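Local coordinates for phenylacetic acid degradation protein PaaI (Thermus thermophilus, PDB 1J1Y) that probably hydrolyses acyl-CoA thioesters as a member of the hotdog-fold thioesterase superfamily, and binds coenzyme A, at residues T93-V98 / L109-V114. Residues are numbered along the deposited sequence; the frame is centred on the assembly and turned at random.
Sequences TATYRV and LFTGTV
Ala94, Tyr96 and Val98 form antiparallel hydrogen-bonded pairs with Val114, Gly112 and Phe110, two backbone bonds to each pair. The rungs at Tyr96 and Val98 are short and nearly straight, for instance Val98 N to Phe110 O at 2.7 Å. In the Ala94-Val114 pair one bond is longer, Ala94 N to Val114 O at 3.2 Å, while its partner is as short as the rest. Between the rungs, at the non-hydrogen-bonded pairs, CA-H...O contacts fill in, such as Thr95 CA to Gly112 O at 3.2 Å.

A polar link is added on the face carrying Thr95, Arg97, Thr111 and Thr113. Thr95 OG1 and Thr113 OG1 share a hydrogen bond of 2.9 Å across a non-hydrogen-bonded pair whose CA atoms come within 4.3 Å. Both hydroxyls stand beside their own backbone N, anti to the carbonyl carbon (chi1 -59° and -66°), which turns them to meet between the strands. Farther along, the aliphatic part of Arg97 crosses the end of Leu109, Arg97 CG to Leu109 CD1 at 3.7 Å.

On the other face the contacts between the strands are apolar. Val98 and Phe110 run side by side, and Val98 CG2 comes obliquely against the ring at Phe110 CD1, 3.6 Å away. At the far end Val114 CG2 touches Ala94 CB at 3.8 Å and reaches the edge of the Tyr96 ring.

The two segments belong to the hairpin of strands 93-102 and 105-116, flanked by strands 79-89 and 61-70 in the antiparallel sheet that wraps helix 40-56, as in the hotdog fold. Leu109 lies beside Phe71, which binds CoA. The helix packs on the apolar face, with Phe110 meeting Tyr44 and Phe51, whereas Thr95, Arg97, Thr111 and Thr113 on the opposite face pack against a second subunit.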
loop_
_atom_site.group_PDB
_atom_site.type_symbol
_atom_site.label_atom_id
_atom_site.label_comp_id
_atom_site.label_asym_id
_atom_site.label_seq_id
_atom_site.Cartn_x
_atom_site.Cartn_y
_atom_site.Cartn_z
ATOM N N THR A 93 -15.719 -3.647 7.308
ATOM C CA THR A 93 -14.808 -2.839 6.500
ATOM C C THR A 93 -15.330 -2.630 5.085
ATOM O O THR A 93 -16.268 -3.296 4.653
ATOM C CB THR A 93 -13.417 -3.497 6.402
ATOM O OG1 THR A 93 -13.560 -4.837 5.918
ATOM C CG2 THR A 93 -12.736 -3.531 7.767
ATOM N N ALA A 94 -14.718 -1.691 4.372
ATOM C CA ALA A 94 -15.097 -1.395 2.995
ATOM C C ALA A 94 -13.872 -0.841 2.277
ATOM O O ALA A 94 -13.017 -0.211 2.897
ATOM C CB ALA A 94 -16.238 -0.384 2.968
ATOM N N THR A 95 -13.788 -1.077 0.973
ATOM C CA THR A 95 -12.644 -0.621 0.191
ATOM C C THR A 95 -13.078 0.132 -1.061
ATOM O O THR A 95 -14.032 -0.262 -1.732
ATOM C CB THR A 95 -11.766 -1.824 -0.187
ATOM O OG1 THR A 95 -11.335 -2.468 1.019
ATOM C CG2 THR A 95 -10.541 -1.386 -0.989
ATOM N N TYR A 96 -12.366 1.213 -1.365
ATOM C CA TYR A 96 -12.676 2.055 -2.514
ATOM C C TYR A 96 -11.475 2.343 -3.399
ATOM O O TYR A 96 -10.333 2.366 -2.935
ATOM C CB TYR A 96 -13.253 3.398 -2.039
ATOM C CG TYR A 96 -14.486 3.238 -1.192
ATOM C CD1 TYR A 96 -14.394 2.788 0.126
ATOM C CD2 TYR A 96 -15.755 3.414 -1.745
ATOM C CE1 TYR A 96 -15.530 2.498 0.867
ATOM C CE2 TYR A 96 -16.899 3.129 -1.013
ATOM C CZ TYR A 96 -16.782 2.665 0.287
ATOM O OH TYR A 96 -17.908 2.312 0.988
ATOM N N ARG A 97 -11.753 2.552 -4.680
ATOM C CA ARG A 97 -10.732 2.906 -5.651
ATOM C C ARG A 97 -11.040 4.341 -6.056
ATOM O O ARG A 97 -12.195 4.688 -6.308
ATOM C CB ARG A 97 -10.790 2.005 -6.889
ATOM C CG ARG A 97 -10.094 2.625 -8.097
ATOM C CD ARG A 97 -9.943 1.664 -9.273
ATOM N NE ARG A 97 -11.208 1.075 -9.708
ATOM C CZ ARG A 97 -11.628 -0.137 -9.357
ATOM N NH1 ARG A 97 -10.882 -0.895 -8.562
ATOM N NH2 ARG A 97 -12.787 -0.596 -9.808
ATOM N N VAL A 98 -10.017 5.183 -6.110
ATOM C CA VAL A 98 -10.229 6.571 -6.487
ATOM C C VAL A 98 -9.248 6.972 -7.579
ATOM O O VAL A 98 -8.031 6.913 -7.390
ATOM C CB VAL A 98 -10.054 7.517 -5.277
ATOM C CG1 VAL A 98 -10.452 8.934 -5.665
ATOM C CG2 VAL A 98 -10.895 7.030 -4.102
ATOM N N LEU A 109 -3.647 7.006 -8.771
ATOM C CA LEU A 109 -4.619 5.997 -8.362
ATOM C C LEU A 109 -4.536 5.840 -6.850
ATOM O O LEU A 109 -3.464 5.602 -6.299
ATOM C CB LEU A 109 -4.317 4.649 -9.025
ATOM C CG LEU A 109 -5.195 3.489 -8.549
ATOM C CD1 LEU A 109 -6.633 3.721 -8.985
ATOM C CD2 LEU A 109 -4.667 2.178 -9.120
ATOM N N PHE A 110 -5.680 5.971 -6.191
ATOM C CA PHE A 110 -5.770 5.862 -4.741
ATOM C C PHE A 110 -6.607 4.636 -4.383
ATOM O O PHE A 110 -7.651 4.390 -4.986
ATOM C CB PHE A 110 -6.404 7.154 -4.201
ATOM C CG PHE A 110 -6.748 7.129 -2.733
ATOM C CD1 PHE A 110 -7.829 6.381 -2.263
ATOM C CD2 PHE A 110 -6.040 7.914 -1.833
ATOM C CE1 PHE A 110 -8.200 6.425 -0.917
ATOM C CE2 PHE A 110 -6.404 7.967 -0.485
ATOM C CZ PHE A 110 -7.488 7.221 -0.031
ATOM N N THR A 111 -6.130 3.852 -3.421
ATOM C CA THR A 111 -6.858 2.670 -2.979
ATOM C C THR A 111 -6.949 2.787 -1.465
ATOM O O THR A 111 -5.932 2.970 -0.797
ATOM C CB THR A 111 -6.109 1.368 -3.355
ATOM O OG1 THR A 111 -5.824 1.369 -4.759
ATOM C CG2 THR A 111 -6.961 0.148 -3.023
ATOM N N GLY A 112 -8.159 2.699 -0.920
ATOM C CA GLY A 112 -8.295 2.830 0.521
ATOM C C GLY A 112 -9.328 1.941 1.179
ATOM O O GLY A 112 -10.351 1.602 0.583
ATOM N N THR A 113 -9.052 1.575 2.427
ATOM C CA THR A 113 -9.946 0.727 3.197
ATOM C C THR A 113 -10.337 1.421 4.492
ATOM O O THR A 113 -9.503 2.040 5.153
ATOM C CB THR A 113 -9.273 -0.616 3.529
ATOM O OG1 THR A 113 -9.052 -1.342 2.313
ATOM C CG2 THR A 113 -10.148 -1.443 4.469
ATOM N N VAL A 114 -11.616 1.321 4.840
ATOM C CA VAL A 114 -12.121 1.931 6.062
ATOM C C VAL A 114 -12.635 0.871 7.022
ATOM O O VAL A 114 -12.917 -0.264 6.627
ATOM C CB VAL A 114 -13.300 2.896 5.783
ATOM C CG1 VAL A 114 -12.858 4.028 4.880
ATOM C CG2 VAL A 114 -14.452 2.131 5.147
#